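Long-range contacts in alpha-11 giardin (PDB 2II2), which binds calcium as an unusual annexin of Giardia intestinalis and probably helps the parasite attach to the intestinal mucosa and maintain its ventral disk: residues P11-I16 against E23-F28; E36-R41 against W73-S78; Y238-A243 against R258-F263. All blocks are in the same frame, centred on the assembly; numbering follows the deposited sequence. Where two conformers were deposited one is given.

The three contacts follow one another along an all-helical chain. Contacts 1 and 2 have centres about 16 Å apart and share an aromatic seam, where Phe28 CE2 lies 3.9 Å from Trp73 CH2 and Leu40 also packs on the Phe28 ring. Contact 3 sits near the middle of the molecule, its centre about 19 Å from that of contact 2; the two meet where Asn76 ND2 is 2.8 Å from Leu262 O. Calcium binds at Ile60 and Glu66 in this protein but is absent from this chain; the side chain of Leu25 in contact 1 comes within about 4 Å of Ile60's, that of Trp73 in contact 2 within about 9 Å. Contact 3 is remote from that site.

Contact 1 of 3, residues P11-I16 against E23-F28; sequences PEVKAI and EELVTF
Val13 rests its branch point on the ring of Phe28: CB stands 3.7 Å from the ring centroid, 20° off the normal, over the half of the face that carries CE2 and CZ. With chi1 at 70° CG1 takes the tight place between backbone N and carbonyl carbon, while CG2, anti to the backbone N, reaches Phe28 CE2 and CD2 and also meets CD1 of Leu25 at 4.0 Å. The branched valine thus forms a bump that fits the angle between phenylalanine ring and leucine.

Ile16 fills the next hollow, lined by Glu24, Leu25 and the root of Phe28. Its two branches divide the work: CG2 presses on the Leu25 backbone, 3.7 Å from Leu25 N, whereas CD1 lies 3.8 Å from Glu24 CG and 3.9 Å from Phe28 CB. This interlocking joins helices 9-18 and 22-29, a helical hairpin at the start of the annexin chain; the local axes run at 152° to each other and approach to 9.9 Å.

Glu12 closes the outer side. Its extended chain sets OE1 in the plane of the Phe28 ring, 3.6 Å from CE1, with the carboxylate nearly perpendicular to the ring, a placement consistent with the positive ring edge drawing the negative oxygen. OE2 is salt-bridged to Arg31, and it also accepts a bond from a water that donates to Glu24 OE2 as well, probably easing the closeness of the two carboxylates. Beyond the pair, Leu25 packs on Tyr65 and Leu56, and Val13 on Phe44 and Phe52.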
loop_
_atom_site.group_PDB
_atom_site.type_symbol
_atom_site.label_atom_id
_atom_site.label_comp_id
_atom_site.label_asym_id
_atom_site.label_seq_id
_atom_site.Cartn_x
_atom_site.Cartn_y
_atom_site.Cartn_z
ATOM N N PRO A 11 -8.241 16.543 25.750
ATOM C CA PRO A 11 -9.692 16.621 25.957
ATOM C C PRO A 11 -10.468 16.990 24.682
ATOM O O PRO A 11 -11.609 16.564 24.492
ATOM C CB PRO A 11 -9.844 17.698 27.059
ATOM C CG PRO A 11 -8.567 18.369 27.143
ATOM C CD PRO A 11 -7.498 17.472 26.624
ATOM N N GLU A 12 -9.852 17.804 23.830
ATOM C CA GLU A 12 -10.475 18.202 22.562
ATOM C C GLU A 12 -10.818 16.980 21.708
ATOM O O GLU A 12 -11.967 16.820 21.256
ATOM C CB GLU A 12 -9.547 19.151 21.798
ATOM C CG GLU A 12 -10.095 19.642 20.463
ATOM C CD GLU A 12 -9.114 20.493 19.689
ATOM O OE1 GLU A 12 -7.912 20.548 20.030
ATOM O OE2 GLU A 12 -9.561 21.105 18.697
ATOM N N VAL A 13 -9.837 16.115 21.498
ATOM C CA VAL A 13 -10.101 14.948 20.672
ATOM C C VAL A 13 -10.951 13.881 21.379
ATOM O O VAL A 13 -11.704 13.169 20.733
ATOM C CB VAL A 13 -8.823 14.325 20.058
ATOM C CG1 VAL A 13 -7.933 13.645 21.130
ATOM C CG2 VAL A 13 -9.166 13.357 18.937
ATOM N N LYS A 14 -10.848 13.801 22.711
ATOM C CA LYS A 14 -11.694 12.858 23.428
ATOM C C LYS A 14 -13.153 13.229 23.182
ATOM O O LYS A 14 -14.002 12.367 22.920
ATOM C CB LYS A 14 -11.345 12.841 24.919
ATOM C CG LYS A 14 -12.103 11.800 25.710
ATOM C CD LYS A 14 -11.559 11.719 27.129
ATOM C CE LYS A 14 -12.153 10.597 27.956
ATOM N NZ LYS A 14 -13.554 10.900 28.388
ATOM N N ALA A 15 -13.438 14.537 23.226
ATOM C CA ALA A 15 -14.796 15.004 22.995
ATOM C C ALA A 15 -15.266 14.778 21.549
ATOM O O ALA A 15 -16.438 14.432 21.307
ATOM C CB ALA A 15 -14.926 16.468 23.376
ATOM N N ILE A 16 -14.372 15.020 20.589
ATOM C CA ILE A 16 -14.680 14.747 19.176
ATOM C C ILE A 16 -15.073 13.277 18.993
ATOM O O ILE A 16 -16.060 12.957 18.323
ATOM C CB ILE A 16 -13.462 15.085 18.300
ATOM C CG1 ILE A 16 -13.299 16.601 18.171
ATOM C CG2 ILE A 16 -13.582 14.477 16.914
ATOM C CD1 ILE A 16 -11.985 17.034 17.545
ATOM N N GLU A 23 -16.252 14.556 10.895
ATOM C CA GLU A 23 -15.811 15.756 10.195
ATOM C C GLU A 23 -14.715 16.464 10.994
ATOM O O GLU A 23 -13.646 16.776 10.468
ATOM C CB GLU A 23 -16.995 16.703 9.951
ATOM C CG GLU A 23 -18.022 16.188 8.954
ATOM C CD GLU A 23 -19.249 17.089 8.815
ATOM O OE1 GLU A 23 -19.557 17.851 9.754
ATOM O OE2 GLU A 23 -19.913 17.029 7.755
ATOM N N GLU A 24 -14.974 16.698 12.279
ATOM C CA GLU A 24 -14.004 17.369 13.115
ATOM C C GLU A 24 -12.768 16.508 13.385
ATOM O O GLU A 24 -11.681 17.044 13.622
ATOM C CB GLU A 24 -14.640 17.852 14.413
ATOM C CG GLU A 24 -13.857 19.015 14.935
ATOM C CD GLU A 24 -14.501 19.724 16.096
ATOM O OE1 GLU A 24 -15.721 19.525 16.368
ATOM O OE2 GLU A 24 -13.753 20.481 16.742
ATOM N N LEU A 25 -12.919 15.184 13.371
ATOM C CA LEU A 25 -11.753 14.338 13.548
ATOM C C LEU A 25 -10.759 14.537 12.413
ATOM O O LEU A 25 -9.539 14.501 12.629
ATOM C CB LEU A 25 -12.154 12.879 13.719
ATOM C CG LEU A 25 -11.017 11.886 13.951
ATOM C CD1 LEU A 25 -10.251 12.221 15.231
ATOM C CD2 LEU A 25 -11.521 10.463 13.980
ATOM N N VAL A 26 -11.280 14.744 11.210
ATOM C CA VAL A 26 -10.392 15.013 10.070
ATOM C C VAL A 26 -9.571 16.286 10.274
ATOM O O VAL A 26 -8.350 16.283 10.122
ATOM C CB VAL A 26 -11.181 15.100 8.757
ATOM C CG1 VAL A 26 -10.333 15.528 7.584
ATOM C CG2 VAL A 26 -11.840 13.756 8.429
ATOM N N THR A 27 -10.249 17.370 10.618
ATOM C CA THR A 27 -9.543 18.632 10.790
ATOM C C THR A 27 -8.585 18.584 11.984
ATOM O O THR A 27 -7.485 19.147 11.932
ATOM C CB THR A 27 -10.524 19.805 10.879
ATOM O OG1 THR A 27 -11.363 19.640 12.016
ATOM C CG2 THR A 27 -11.373 19.857 9.643
ATOM N N PHE A 28 -9.000 17.922 13.063
ATOM C CA PHE A 28 -8.104 17.737 14.201
ATOM C C PHE A 28 -6.813 17.003 13.807
ATOM O O PHE A 28 -5.690 17.391 14.170
ATOM C CB PHE A 28 -8.817 16.995 15.342
ATOM C CG PHE A 28 -7.922 16.730 16.522
ATOM C CD1 PHE A 28 -7.777 17.678 17.539
ATOM C CD2 PHE A 28 -7.197 15.562 16.606
ATOM C CE1 PHE A 28 -6.940 17.432 18.618
ATOM C CE2 PHE A 28 -6.339 15.314 17.658
ATOM C CZ PHE A 28 -6.216 16.258 18.667
HETATM O O HOH W 1 -11.036 20.167 16.730
#

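Contact 2 of 3, residues E36-R41 against W73-S78; sequences ERKELR and WDCNIS. With SO4 (sulfate ion), chain B.
Arg37 lies with its aliphatic part across the indole of Trp73. A chi1 of -70° puts CG beside the backbone N, and the extended chi2 (-170°) lays CD over the six-membered ring, 4.1 Å from its centroid, as a CH-pi contact. The bend at chi3 turns the guanidinium off the indole, almost perpendicular to it; NH2 makes a salt bridge with Asp265, and NE donates to a water that probably donates to Asp74 O. Leu40 adds CD2 at 4.0 Å from Trp73 CZ3, and a hydrogen bond joins Trp73 NE1 to Thr29 OG1.

Arg41 has nearly the same first three torsions as Arg37. The Arg41 and Trp73 side chains slide past each other, pointing opposite ways, with Arg41 CG near Trp73 CE3. Arg41 NE is 3.0 Å from Trp73 O, but the angle is too poor for a hydrogen bond; a water joins them instead, accepting from Arg41 NH2 and donating to Trp73 O at 2.7 Å. Cys75 SG comes to the guanidinium edge in its plane, 3.4 Å from Arg41 NH2. Asp74 OD1, 3.9 Å from Arg41 NH2, makes a long salt bridge from well outside the plane, so this direct contact rests on charge alone; another water donates to OD1 and accepts a weak bond from Arg41 NH1.

Asp74 is held by its own turn: Ser78 OG donates to OD2 at 2.8 Å on the syn side, tilted out of the carboxylate plane, and Cys75 N gives OD1 a weak bond. Cys75 is the N-cap of helix 76-89, and Asn76 N donates to sulfate O3 (2.9 Å, 157°). The ion is probably from the crystallisation liquor; its place is consistent with the anion-attracting end of a helix, in the turn between helices 64-73 and 76-89 of the annexin fold.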
loop_
_atom_site.group_PDB
_atom_site.type_symbol
_atom_site.label_atom_id
_atom_site.label_comp_id
_atom_site.label_asym_id
_atom_site.label_seq_id
_atom_site.Cartn_x
_atom_site.Cartn_y
_atom_site.Cartn_z
ATOM N N GLU A 36 4.529 14.096 16.140
ATOM C CA GLU A 36 3.516 14.624 17.053
ATOM C C GLU A 36 2.366 13.648 17.275
ATOM O O GLU A 36 1.850 13.561 18.394
ATOM C CB GLU A 36 2.992 15.983 16.569
ATOM C CG GLU A 36 4.037 17.099 16.635
ATOM C CD GLU A 36 3.630 18.342 15.880
ATOM O OE1 GLU A 36 2.799 18.264 14.967
ATOM O OE2 GLU A 36 4.189 19.426 16.175
ATOM N N ARG A 37 1.955 12.919 16.232
ATOM C CA ARG A 37 0.858 11.970 16.444
ATOM C C ARG A 37 1.262 10.929 17.475
ATOM O O ARG A 37 0.454 10.541 18.323
ATOM C CB ARG A 37 0.414 11.287 15.149
ATOM C CG ARG A 37 -0.284 12.218 14.201
ATOM C CD ARG A 37 -0.921 11.486 13.062
ATOM N NE ARG A 37 0.007 10.807 12.159
ATOM C CZ ARG A 37 0.681 11.377 11.158
ATOM N NH1 ARG A 37 0.600 12.688 10.938
ATOM N NH2 ARG A 37 1.454 10.637 10.371
ATOM N N LYS A 38 2.515 10.489 17.406
ATOM C CA LYS A 38 3.004 9.459 18.325
ATOM C C LYS A 38 3.030 10.005 19.759
ATOM O O LYS A 38 2.541 9.372 20.713
ATOM C CB LYS A 38 4.402 8.996 17.893
ATOM C CG LYS A 38 4.983 7.828 18.702
ATOM C CD LYS A 38 6.425 7.511 18.249
ATOM C CE LYS A 38 6.973 6.297 18.988
ATOM N NZ LYS A 38 8.336 5.953 18.533
ATOM N N GLU A 39 3.583 11.203 19.907
ATOM C CA GLU A 39 3.604 11.863 21.230
ATOM C C GLU A 39 2.204 12.096 21.786
ATOM O O GLU A 39 1.953 11.886 22.975
ATOM C CB GLU A 39 4.364 13.188 21.170
ATOM C CG GLU A 39 5.865 13.003 20.999
ATOM C CD GLU A 39 6.662 14.306 21.003
ATOM O OE1 GLU A 39 6.105 15.406 20.745
ATOM O OE2 GLU A 39 7.879 14.230 21.275
ATOM N N LEU A 40 1.289 12.535 20.928
ATOM C CA LEU A 40 -0.069 12.797 21.349
ATOM C C LEU A 40 -0.718 11.498 21.840
ATOM O O LEU A 40 -1.374 11.489 22.879
ATOM C CB LEU A 40 -0.847 13.424 20.206
ATOM C CG LEU A 40 -2.247 13.933 20.516
ATOM C CD1 LEU A 40 -2.572 15.054 19.534
ATOM C CD2 LEU A 40 -3.295 12.825 20.399
ATOM N N ARG A 41 -0.536 10.400 21.112
ATOM C CA ARG A 41 -1.138 9.134 21.578
ATOM C C ARG A 41 -0.586 8.727 22.944
ATOM O O ARG A 41 -1.311 8.250 23.808
ATOM C CB ARG A 41 -0.936 7.999 20.552
ATOM C CG ARG A 41 -1.673 8.218 19.266
ATOM C CD ARG A 41 -1.634 6.998 18.402
ATOM N NE ARG A 41 -0.308 6.680 17.904
ATOM C CZ ARG A 41 0.356 5.553 18.144
ATOM N NH1 ARG A 41 -0.148 4.604 18.923
ATOM N NH2 ARG A 41 1.524 5.363 17.567
ATOM N N TRP A 73 -3.212 7.092 12.137
ATOM C CA TRP A 73 -2.769 7.490 13.484
ATOM C C TRP A 73 -1.687 6.602 14.097
ATOM O O TRP A 73 -1.056 6.995 15.065
ATOM C CB TRP A 73 -3.977 7.562 14.435
ATOM C CG TRP A 73 -4.628 8.884 14.433
ATOM C CD1 TRP A 73 -5.731 9.292 13.738
ATOM C CD2 TRP A 73 -4.185 10.011 15.176
ATOM N NE1 TRP A 73 -6.005 10.611 14.026
ATOM C CE2 TRP A 73 -5.073 11.078 14.906
ATOM C CE3 TRP A 73 -3.131 10.224 16.077
ATOM C CZ2 TRP A 73 -4.935 12.348 15.492
ATOM C CZ3 TRP A 73 -3.000 11.498 16.666
ATOM C CH2 TRP A 73 -3.886 12.536 16.355
ATOM N N ASP A 74 -1.527 5.385 13.573
ATOM C CA ASP A 74 -0.566 4.446 14.158
ATOM C C ASP A 74 0.852 4.727 13.646
ATOM O O ASP A 74 1.047 5.483 12.685
ATOM C CB ASP A 74 -0.968 3.014 13.751
ATOM C CG ASP A 74 -0.450 1.936 14.709
ATOM O OD1 ASP A 74 0.316 2.245 15.651
ATOM O OD2 ASP A 74 -0.858 0.771 14.499
ATOM N N CYS A 75 1.839 4.100 14.287
ATOM C CA CYS A 75 3.189 4.020 13.713
ATOM C C CYS A 75 3.178 3.111 12.479
ATOM O O CYS A 75 2.451 2.102 12.438
ATOM C CB CYS A 75 4.196 3.542 14.757
ATOM S SG CYS A 75 4.452 4.790 16.039
ATOM N N ASN A 76 3.976 3.468 11.470
ATOM C CA ASN A 76 3.872 2.829 10.166
ATOM C C ASN A 76 4.155 1.319 10.217
ATOM O O ASN A 76 3.467 0.532 9.558
ATOM C CB ASN A 76 4.824 3.537 9.216
ATOM C CG ASN A 76 4.731 3.012 7.828
ATOM O OD1 ASN A 76 5.559 2.198 7.393
ATOM N ND2 ASN A 76 3.714 3.457 7.107
ATOM N N ILE A 77 5.166 0.907 10.990
ATOM C CA ILE A 77 5.505 -0.508 11.010
ATOM C C ILE A 77 4.391 -1.314 11.694
ATOM O O ILE A 77 4.038 -2.390 11.236
ATOM C CB ILE A 77 6.914 -0.761 11.612
ATOM C CG1 ILE A 77 8.016 -0.148 10.727
ATOM C CG2 ILE A 77 7.134 -2.249 11.837
ATOM C CD1 ILE A 77 8.075 -0.691 9.275
ATOM N N SER A 78 3.836 -0.785 12.786
ATOM C CA SER A 78 2.716 -1.425 13.459
ATOM C C SER A 78 1.519 -1.570 12.523
ATOM O O SER A 78 0.888 -2.626 12.460
ATOM C CB SER A 78 2.317 -0.617 14.698
ATOM O OG SER A 78 1.117 -1.073 15.252
HETATM S S SO4 B . 6.442 6.370 12.694
HETATM O O1 SO4 B . 7.517 7.025 11.950
HETATM O O2 SO4 B . 5.985 7.272 13.747
HETATM O O3 SO4 B . 5.336 5.985 11.810
HETATM O O4 SO4 B . 6.985 5.165 13.333
HETATM O O HOH W 2 1.327 8.297 12.414
HETATM O O HOH W 3 1.462 7.630 15.942
HETATM O O HOH W 4 0.556 1.376 18.176
#

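Contact 3 of 3, residues Y238-A243 against R258-F263; sequences YAFHSA and RITGLF. With SO4 (sulfate ion), chain C.
Two torsions send Ile259 across to the facing helix: chi1 of -65° sets CG1 beside the backbone N, and chi2 of 158° stretches CD1 outward until it lies 3.4 Å from Ala239 O. The same methyl touches Ala239 CB at 3.8 Å and, more loosely, Ala243 CB, so the small alanines one turn apart give the isoleucine tip its seat. The other branch, CG2, comes to the edge of the Phe240 ring, 4.1 Å from Phe240 CD1.

Farther along that ring edge, Thr260 OG1 lies near the ring plane at 3.6 Å from Phe240 CE1. This hydroxyl is bonded to Ala256 O of its own helix and to Trp306 NE1, while the Trp306 ring also meets Phe240 edge-to-face, tying helix 298-306 into the same cluster. The local axes of 238-243 and 258-263 lie at 156° and approach to 10.3 Å, a nearly antiparallel pair in the annexin domain.

His241 points away from this interface, and its NE2 makes a weak hydrogen bond to O3 of a sulfate, probably from the crystallisation liquor.

Between the two segments the chemistry is thus methyl against methyl, carbonyl and ring edge, plus a hydroxyl at that edge, all buried. Ala239 O is already paired with Ala243 N and the threonine hydroxyl is satisfied by other partners, which suggests that shape and burial, more than directed polar bonds, hold the pair.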
loop_
_atom_site.group_PDB
_atom_site.type_symbol
_atom_site.label_atom_id
_atom_site.label_comp_id
_atom_site.label_asym_id
_atom_site.label_seq_id
_atom_site.Cartn_x
_atom_site.Cartn_y
_atom_site.Cartn_z
ATOM N N TYR A 238 0.226 4.027 -8.670
ATOM C CA TYR A 238 -0.442 2.953 -9.426
ATOM C C TYR A 238 -1.454 2.224 -8.540
ATOM O O TYR A 238 -2.581 1.971 -8.964
ATOM C CB TYR A 238 0.612 1.977 -9.984
ATOM C CG TYR A 238 -0.076 0.787 -10.600
ATOM C CD1 TYR A 238 -0.535 0.814 -11.908
ATOM C CD2 TYR A 238 -0.309 -0.364 -9.852
ATOM C CE1 TYR A 238 -1.215 -0.267 -12.430
ATOM C CE2 TYR A 238 -0.998 -1.439 -10.348
ATOM C CZ TYR A 238 -1.449 -1.410 -11.634
ATOM O OH TYR A 238 -2.141 -2.501 -12.109
ATOM N N ALA A 239 -1.057 1.890 -7.317
ATOM C CA ALA A 239 -1.940 1.179 -6.411
ATOM C C ALA A 239 -3.190 2.018 -6.133
ATOM O O ALA A 239 -4.318 1.499 -6.093
ATOM C CB ALA A 239 -1.231 0.829 -5.140
ATOM N N PHE A 240 -3.006 3.318 -5.963
ATOM C CA PHE A 240 -4.122 4.217 -5.707
ATOM C C PHE A 240 -5.063 4.267 -6.908
ATOM O O PHE A 240 -6.291 4.203 -6.764
ATOM C CB PHE A 240 -3.621 5.623 -5.277
ATOM C CG PHE A 240 -4.698 6.434 -4.620
ATOM C CD1 PHE A 240 -4.970 6.269 -3.267
ATOM C CD2 PHE A 240 -5.470 7.315 -5.354
ATOM C CE1 PHE A 240 -5.995 6.947 -2.658
ATOM C CE2 PHE A 240 -6.489 8.030 -4.745
ATOM C CZ PHE A 240 -6.747 7.852 -3.378
ATOM N N HIS A 241 -4.467 4.358 -8.104
ATOM C CA HIS A 241 -5.221 4.280 -9.365
ATOM C C HIS A 241 -6.047 2.982 -9.427
ATOM O O HIS A 241 -7.250 2.974 -9.745
ATOM C CB HIS A 241 -4.264 4.349 -10.571
ATOM C CG HIS A 241 -4.970 4.315 -11.897
ATOM N ND1 HIS A 241 -5.886 5.274 -12.274
ATOM C CD2 HIS A 241 -4.898 3.445 -12.930
ATOM C CE1 HIS A 241 -6.347 4.998 -13.479
ATOM N NE2 HIS A 241 -5.764 3.889 -13.899
ATOM N N SER A 242 -5.383 1.878 -9.083
ATOM C CA SER A 242 -6.040 0.585 -9.116
ATOM C C SER A 242 -7.255 0.538 -8.184
ATOM O O SER A 242 -8.235 -0.163 -8.474
ATOM C CB SER A 242 -5.035 -0.501 -8.763
ATOM O OG SER A 242 -5.624 -1.772 -8.890
ATOM N N ALA A 243 -7.194 1.278 -7.079
ATOM C CA ALA A 243 -8.319 1.401 -6.149
ATOM C C ALA A 243 -9.420 2.274 -6.744
ATOM O O ALA A 243 -10.604 1.904 -6.751
ATOM C CB ALA A 243 -7.862 1.979 -4.850
ATOM N N ARG A 258 -6.330 1.889 2.939
ATOM C CA ARG A 258 -5.057 1.286 3.315
ATOM C C ARG A 258 -3.853 1.994 2.706
ATOM O O ARG A 258 -2.876 2.282 3.400
ATOM C CB ARG A 258 -5.070 -0.180 2.926
ATOM C CG ARG A 258 -3.767 -0.885 3.186
ATOM C CD ARG A 258 -3.779 -2.351 2.772
ATOM N NE ARG A 258 -3.986 -2.550 1.342
ATOM C CZ ARG A 258 -5.060 -3.101 0.794
ATOM N NH1 ARG A 258 -6.127 -3.458 1.519
ATOM N NH2 ARG A 258 -5.070 -3.277 -0.509
ATOM N N ILE A 259 -3.927 2.236 1.396
ATOM C CA ILE A 259 -2.849 2.905 0.682
ATOM C C ILE A 259 -2.598 4.285 1.293
ATOM O O ILE A 259 -1.440 4.680 1.519
ATOM C CB ILE A 259 -3.188 2.983 -0.808
ATOM C CG1 ILE A 259 -3.249 1.584 -1.409
ATOM C CG2 ILE A 259 -2.181 3.865 -1.535
ATOM C CD1 ILE A 259 -4.060 1.495 -2.695
ATOM N N THR A 260 -3.670 5.031 1.548
ATOM C CA THR A 260 -3.526 6.339 2.173
ATOM C C THR A 260 -2.922 6.236 3.570
ATOM O O THR A 260 -1.991 6.948 3.907
ATOM C CB THR A 260 -4.921 7.009 2.262
ATOM O OG1 THR A 260 -5.449 7.189 0.941
ATOM C CG2 THR A 260 -4.857 8.335 2.940
ATOM N N GLY A 261 -3.479 5.354 4.400
ATOM C CA GLY A 261 -3.000 5.228 5.763
ATOM C C GLY A 261 -1.530 4.860 5.844
ATOM O O GLY A 261 -0.785 5.397 6.677
ATOM N N LEU A 262 -1.122 3.916 5.005
ATOM C CA LEU A 262 0.268 3.472 5.018
ATOM C C LEU A 262 1.293 4.455 4.410
ATOM O O LEU A 262 2.428 4.567 4.891
ATOM C CB LEU A 262 0.433 2.126 4.312
ATOM C CG LEU A 262 -0.267 0.915 4.933
ATOM C CD1 LEU A 262 -0.079 -0.323 4.050
ATOM C CD2 LEU A 262 0.354 0.660 6.308
ATOM N N PHE A 263 0.886 5.133 3.322
ATOM C CA PHE A 263 1.890 5.771 2.478
ATOM C C PHE A 263 1.764 7.277 2.326
ATOM O O PHE A 263 2.619 7.871 1.651
ATOM C CB PHE A 263 1.894 5.114 1.109
ATOM C CG PHE A 263 2.119 3.630 1.145
ATOM C CD1 PHE A 263 3.237 3.089 1.775
ATOM C CD2 PHE A 263 1.199 2.759 0.546
ATOM C CE1 PHE A 263 3.429 1.715 1.812
ATOM C CE2 PHE A 263 1.407 1.381 0.568
ATOM C CZ PHE A 263 2.514 0.862 1.198
HETATM S S SO4 C . -3.994 2.796 -17.547
HETATM O O1 SO4 C . -4.619 1.749 -18.351
HETATM O O2 SO4 C . -4.763 4.028 -17.696
HETATM O O3 SO4 C . -3.980 2.393 -16.143
HETATM O O4 SO4 C . -2.624 3.021 -18.001
#